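Local atomic coordinates of rusticyanin (Thiobacillus ferrooxidans, PDB entry 2CAK), a protein that carries electrons from cytochrome c552 to the A-type oxidase in the periplasm, using a single bound copper ion. Residues P49-E54 and P140-T145; V73-T78 and H84-T89. One frame throughout, in Å; residues are numbered along the deposited sequence.

Interaction 1 (P49-E54 and P140-T145); sequences PFPSFE and PGHAAT. With CU1 (copper (I) ion), chain B.
The imidazole of His142 receives CB of Pro51 over one face, 4.2 Å above its plane and displaced toward the rim, while Phe50 points its edge at that same face. This aromatic pair is an offset edge-to-face arrangement, with the planes at 82°. Its closest approach is from Phe50 CZ to His142 NE2, 3.8 Å. Pro51 CB also lies over the centre of the Phe50 ring, 3.9 Å above its plane, so one methylene serves two rings. Phe50 reaches this position because its CG is anti to the backbone N (chi1 179°), and the peptide bond between Phe50 and Pro51 is cis.

Farther round the pyrrolidine, Pro51 CG approaches Thr145 OG1 at 3.4 Å, a van der Waals contact on a hydroxyl that also lies close to the carbonyl oxygens of Gly141 and His142. Within 140-145, a backbone hydrogen bond from Thr145 N to His142 O closes the turn. With an alanine at Pro51, CG and CD would be missing, which would probably open a gap beside the Thr145 hydroxyl, make the cis peptide bond harder to keep and so let the Phe50 ring move.

With its carbon-rich surroundings on one side, His142 offers ND1 to the copper at 2.1 Å; Cys137 and His84 bind the same ion, and Pro51 also touches Met147, the fourth residue of the site. A ligand histidine in the loop between strands 131-136 and 148-153, packed against apolar side chains, is characteristic of the type 1 copper site of cupredoxins.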
loop_
_atom_site.group_PDB
_atom_site.type_symbol
_atom_site.label_atom_id
_atom_site.label_comp_id
_atom_site.label_asym_id
_atom_site.label_seq_id
_atom_site.Cartn_x
_atom_site.Cartn_y
_atom_site.Cartn_z
ATOM N N PRO A 49 11.541 -7.547 5.618
ATOM C CA PRO A 49 10.903 -8.783 6.013
ATOM C C PRO A 49 9.723 -9.153 5.121
ATOM O O PRO A 49 8.889 -8.360 4.719
ATOM C CB PRO A 49 10.369 -8.470 7.424
ATOM C CG PRO A 49 11.142 -7.308 7.915
ATOM C CD PRO A 49 11.540 -6.538 6.667
ATOM N N PHE A 50 9.637 -10.468 4.839
ATOM C CA PHE A 50 8.461 -11.059 4.229
ATOM C C PHE A 50 7.463 -11.446 5.325
ATOM O O PHE A 50 7.842 -12.178 6.256
ATOM C CB PHE A 50 8.786 -12.271 3.345
ATOM C CG PHE A 50 7.640 -12.975 2.677
ATOM C CD1 PHE A 50 6.941 -13.982 3.326
ATOM C CD2 PHE A 50 7.251 -12.605 1.385
ATOM C CE1 PHE A 50 5.892 -14.551 2.748
ATOM C CE2 PHE A 50 6.158 -13.206 0.784
ATOM C CZ PHE A 50 5.516 -14.195 1.465
ATOM N N PRO A 51 6.184 -11.207 5.149
ATOM C CA PRO A 51 5.510 -10.325 4.177
ATOM C C PRO A 51 5.294 -8.947 4.812
ATOM O O PRO A 51 4.933 -8.853 5.978
ATOM C CB PRO A 51 4.213 -11.076 3.949
ATOM C CG PRO A 51 3.884 -11.688 5.270
ATOM C CD PRO A 51 5.170 -11.947 5.970
ATOM N N SER A 52 5.497 -7.883 4.072
ATOM C CA SER A 52 5.395 -6.532 4.573
ATOM C C SER A 52 5.176 -5.544 3.422
ATOM O O SER A 52 5.526 -5.866 2.295
ATOM C CB SER A 52 6.632 -6.133 5.332
ATOM O OG SER A 52 7.775 -5.983 4.564
ATOM N N PHE A 53 4.648 -4.380 3.756
ATOM C CA PHE A 53 4.643 -3.230 2.873
ATOM C C PHE A 53 5.693 -2.226 3.298
ATOM O O PHE A 53 5.886 -2.027 4.498
ATOM C CB PHE A 53 3.290 -2.515 2.963
ATOM C CG PHE A 53 2.069 -3.263 2.462
ATOM C CD1 PHE A 53 1.859 -3.440 1.103
ATOM C CD2 PHE A 53 1.146 -3.799 3.345
ATOM C CE1 PHE A 53 0.724 -4.062 0.666
ATOM C CE2 PHE A 53 -0.003 -4.398 2.882
ATOM C CZ PHE A 53 -0.217 -4.567 1.545
ATOM N N GLU A 54 6.309 -1.574 2.326
ATOM C CA GLU A 54 7.224 -0.452 2.603
ATOM C C GLU A 54 6.619 0.826 1.986
ATOM O O GLU A 54 6.227 0.854 0.824
ATOM C CB GLU A 54 8.603 -0.711 2.033
ATOM C CG GLU A 54 9.478 -1.629 2.895
ATOM C CD GLU A 54 8.983 -3.059 2.943
ATOM O OE1 GLU A 54 8.890 -3.716 1.939
ATOM O OE2 GLU A 54 8.692 -3.554 4.114
ATOM N N PRO A 140 -4.097 -15.202 1.123
ATOM C CA PRO A 140 -4.307 -15.937 2.409
ATOM C C PRO A 140 -3.060 -16.096 3.239
ATOM O O PRO A 140 -1.995 -16.480 2.765
ATOM C CB PRO A 140 -4.847 -17.300 1.907
ATOM C CG PRO A 140 -5.649 -16.902 0.677
ATOM C CD PRO A 140 -4.749 -15.870 0.001
ATOM N N GLY A 141 -3.163 -15.711 4.502
ATOM C CA GLY A 141 -2.099 -15.772 5.458
ATOM C C GLY A 141 -1.284 -14.519 5.626
ATOM O O GLY A 141 -0.608 -14.364 6.637
ATOM N N HIS A 142 -1.256 -13.607 4.637
ATOM C CA HIS A 142 -0.290 -12.530 4.703
ATOM C C HIS A 142 -0.662 -11.485 5.761
ATOM O O HIS A 142 0.233 -11.101 6.533
ATOM C CB HIS A 142 -0.120 -11.884 3.320
ATOM C CG HIS A 142 0.679 -12.727 2.369
ATOM N ND1 HIS A 142 1.166 -12.219 1.181
ATOM C CD2 HIS A 142 1.053 -14.035 2.470
ATOM C CE1 HIS A 142 1.813 -13.233 0.600
ATOM N NE2 HIS A 142 1.767 -14.342 1.348
ATOM N N ALA A 143 -1.903 -11.015 5.780
ATOM C CA ALA A 143 -2.318 -10.112 6.843
ATOM C C ALA A 143 -2.161 -10.702 8.251
ATOM O O ALA A 143 -1.805 -9.973 9.183
ATOM C CB ALA A 143 -3.729 -9.578 6.583
ATOM N N ALA A 144 -2.483 -11.975 8.354
ATOM C CA ALA A 144 -2.365 -12.674 9.633
ATOM C C ALA A 144 -0.940 -12.715 10.147
ATOM O O ALA A 144 -0.696 -12.826 11.353
ATOM C CB ALA A 144 -2.923 -14.079 9.495
ATOM N N THR A 145 0.010 -12.674 9.223
ATOM C CA THR A 145 1.394 -12.746 9.582
ATOM C C THR A 145 2.067 -11.392 9.512
ATOM O O THR A 145 3.311 -11.363 9.528
ATOM C CB THR A 145 2.100 -13.809 8.702
ATOM O OG1 THR A 145 1.890 -13.577 7.327
ATOM C CG2 THR A 145 1.417 -15.145 8.931
HETATM CU CU CU1 B . 0.753 -10.372 0.323
#

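Interaction 2 (V73-T78 and H84-T89); sequences VTFINT and HSFDIT. With CU1 (copper (I) ion), chain B.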
loop_
_atom_site.group_PDB
_atom_site.type_symbol
_atom_site.label_atom_id
_atom_site.label_comp_id
_atom_site.label_asym_id
_atom_site.label_seq_id
_atom_site.Cartn_x
_atom_site.Cartn_y
_atom_site.Cartn_z
ATOM N N VAL A 73 -2.601 7.062 -4.568
ATOM C CA VAL A 73 -1.787 5.918 -4.160
ATOM C C VAL A 73 -1.188 5.271 -5.416
ATOM O O VAL A 73 -1.879 5.003 -6.377
ATOM C CB VAL A 73 -2.642 4.871 -3.387
ATOM C CG1 VAL A 73 -1.761 3.735 -2.955
ATOM C CG2 VAL A 73 -3.334 5.543 -2.213
ATOM N N THR A 74 0.125 5.026 -5.345
ATOM C CA THR A 74 0.815 4.183 -6.278
ATOM C C THR A 74 1.275 2.947 -5.520
ATOM O O THR A 74 1.934 3.063 -4.475
ATOM C CB THR A 74 2.036 4.904 -6.877
ATOM O OG1 THR A 74 1.624 6.157 -7.477
ATOM C CG2 THR A 74 2.799 4.056 -7.867
ATOM N N PHE A 75 0.951 1.769 -6.025
ATOM C CA PHE A 75 1.320 0.484 -5.417
ATOM C C PHE A 75 2.144 -0.320 -6.409
ATOM O O PHE A 75 1.715 -0.517 -7.561
ATOM C CB PHE A 75 0.082 -0.313 -5.005
ATOM C CG PHE A 75 0.383 -1.704 -4.479
ATOM C CD1 PHE A 75 1.224 -1.917 -3.415
ATOM C CD2 PHE A 75 -0.147 -2.801 -5.102
ATOM C CE1 PHE A 75 1.571 -3.201 -2.975
ATOM C CE2 PHE A 75 0.139 -4.055 -4.691
ATOM C CZ PHE A 75 0.983 -4.266 -3.642
ATOM N N ILE A 76 3.304 -0.782 -5.973
ATOM C CA ILE A 76 4.253 -1.508 -6.797
ATOM C C ILE A 76 4.526 -2.853 -6.139
ATOM O O ILE A 76 4.840 -2.912 -4.963
ATOM C CB ILE A 76 5.602 -0.722 -6.907
ATOM C CG1 ILE A 76 5.414 0.742 -7.268
ATOM C CG2 ILE A 76 6.554 -1.471 -7.834
ATOM C CD1 ILE A 76 6.583 1.643 -6.968
ATOM N N ASN A 77 4.483 -3.937 -6.882
ATOM C CA ASN A 77 4.801 -5.229 -6.368
ATOM C C ASN A 77 6.222 -5.619 -6.807
ATOM O O ASN A 77 6.449 -6.020 -7.954
ATOM C CB ASN A 77 3.827 -6.322 -6.815
ATOM C CG ASN A 77 4.205 -7.710 -6.340
ATOM O OD1 ASN A 77 3.817 -8.747 -6.988
ATOM N ND2 ASN A 77 4.943 -7.807 -5.292
ATOM N N THR A 78 7.164 -5.545 -5.864
ATOM C CA THR A 78 8.552 -5.865 -6.074
ATOM C C THR A 78 8.969 -7.270 -5.670
ATOM O O THR A 78 10.129 -7.637 -5.725
ATOM C CB THR A 78 9.454 -4.814 -5.369
ATOM O OG1 THR A 78 9.027 -4.589 -4.014
ATOM C CG2 THR A 78 9.378 -3.478 -6.101
ATOM N N HIS A 84 0.830 -9.866 -4.516
ATOM C CA HIS A 84 0.242 -9.163 -3.384
ATOM C C HIS A 84 -0.762 -8.126 -3.833
ATOM O O HIS A 84 -0.687 -7.575 -4.937
ATOM C CB HIS A 84 1.385 -8.448 -2.641
ATOM C CG HIS A 84 2.458 -9.313 -2.084
ATOM N ND1 HIS A 84 2.354 -10.071 -0.937
ATOM C CD2 HIS A 84 3.728 -9.472 -2.546
ATOM C CE1 HIS A 84 3.525 -10.649 -0.746
ATOM N NE2 HIS A 84 4.401 -10.328 -1.716
ATOM N N SER A 85 -1.682 -7.810 -2.939
ATOM C CA SER A 85 -2.648 -6.736 -3.179
ATOM C C SER A 85 -2.470 -5.622 -2.151
ATOM O O SER A 85 -1.755 -5.775 -1.158
ATOM C CB SER A 85 -4.101 -7.230 -3.126
ATOM O OG SER A 85 -4.515 -7.581 -1.818
ATOM N N PHE A 86 -3.116 -4.494 -2.357
ATOM C CA PHE A 86 -3.136 -3.353 -1.446
ATOM C C PHE A 86 -4.595 -2.894 -1.339
ATOM O O PHE A 86 -5.130 -2.303 -2.276
ATOM C CB PHE A 86 -2.238 -2.228 -1.964
ATOM C CG PHE A 86 -2.102 -1.035 -1.040
ATOM C CD1 PHE A 86 -0.972 -0.903 -0.228
ATOM C CD2 PHE A 86 -3.037 -0.045 -0.942
ATOM C CE1 PHE A 86 -0.837 0.161 0.624
ATOM C CE2 PHE A 86 -2.871 0.995 -0.063
ATOM C CZ PHE A 86 -1.785 1.153 0.723
ATOM N N ASP A 87 -5.230 -3.174 -0.222
ATOM C CA ASP A 87 -6.652 -2.907 -0.044
ATOM C C ASP A 87 -6.883 -2.152 1.264
ATOM O O ASP A 87 -6.328 -2.527 2.315
ATOM C CB ASP A 87 -7.443 -4.228 -0.017
ATOM C CG ASP A 87 -7.315 -4.911 -1.365
ATOM O OD1 ASP A 87 -7.800 -4.324 -2.364
ATOM O OD2 ASP A 87 -6.698 -5.959 -1.456
ATOM N N ILE A 88 -7.745 -1.140 1.228
ATOM C CA ILE A 88 -8.048 -0.328 2.419
ATOM C C ILE A 88 -9.411 -0.729 2.968
ATOM O O ILE A 88 -10.406 -0.793 2.225
ATOM C CB ILE A 88 -7.976 1.163 2.071
ATOM C CG1 ILE A 88 -6.610 1.559 1.499
ATOM C CG2 ILE A 88 -8.342 2.011 3.270
ATOM C CD1 ILE A 88 -6.556 2.945 0.860
ATOM N N THR A 89 -9.457 -1.006 4.264
ATOM C CA THR A 89 -10.648 -1.422 4.977
ATOM C C THR A 89 -10.789 -0.693 6.300
ATOM O O THR A 89 -9.788 -0.143 6.766
ATOM C CB THR A 89 -10.592 -2.942 5.190
ATOM O OG1 THR A 89 -11.749 -3.426 5.875
ATOM C CG2 THR A 89 -9.349 -3.344 5.989
HETATM CU CU CU1 B . 0.753 -10.372 0.323
#
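Phe86 meets Phe75 first through its CB, which sits over the centre of the Phe75 ring: the CH-pi distance from CB to the centroid is 3.7 Å, only 11° off the ring normal. Next along the side chain, Phe86 CG and CD1 come near Phe75 CD1, the Phe86 CD1 atom at 4.0 Å; the two rings are oblique, their planes at 37°. On the other branch, Phe86 CE2 ends against Val73 CG1 at 4.1 Å. Phe86 points toward 73-78, and with CG anti to its backbone N (chi1 -175°) its ring leans past Phe75 toward Val73.

The edge of Phe75 is used as well, for His84 O lies in its plane, 3.6 Å from CE2, and also accepts a hydrogen bond from Ser111. Beyond it, the edge of the His84 ring faces the side-chain amide of Asn77, the two planes nearly perpendicular, and His84 ND1 binds copper at 2.1 Å.

Strand 70-77 belongs to one sheet and strand 87-89 to the other, so this buried contact of Phe75, Phe86 and Val73 joins the two sheets in the core of the cupredoxin beta-sandwich, whose copper-binding histidine stands at its end.

How the interactions relate
The copper ion joins the two interactions, since His142 of interaction 1 and His84 of interaction 2 each bind it through ND1; His142 ND1 and His84 ND1 are 3.2 Å apart. Phe53, which takes no part in the pairing of 49-54 with 140-145, provides a second bridge: its CZ lies 3.3 Å from Ser85 O, and its CE1 packs 3.7 Å from Phe86 CD1 and 3.8 Å from Phe75 CE1. The centres of the two interactions are about 12 Å apart. Interaction 2 lies in the buried core between the two sheets; interaction 1, the less buried of the two, lies toward the outside of the chain and packs against the His142 ligand, and the copper sits where both reach it.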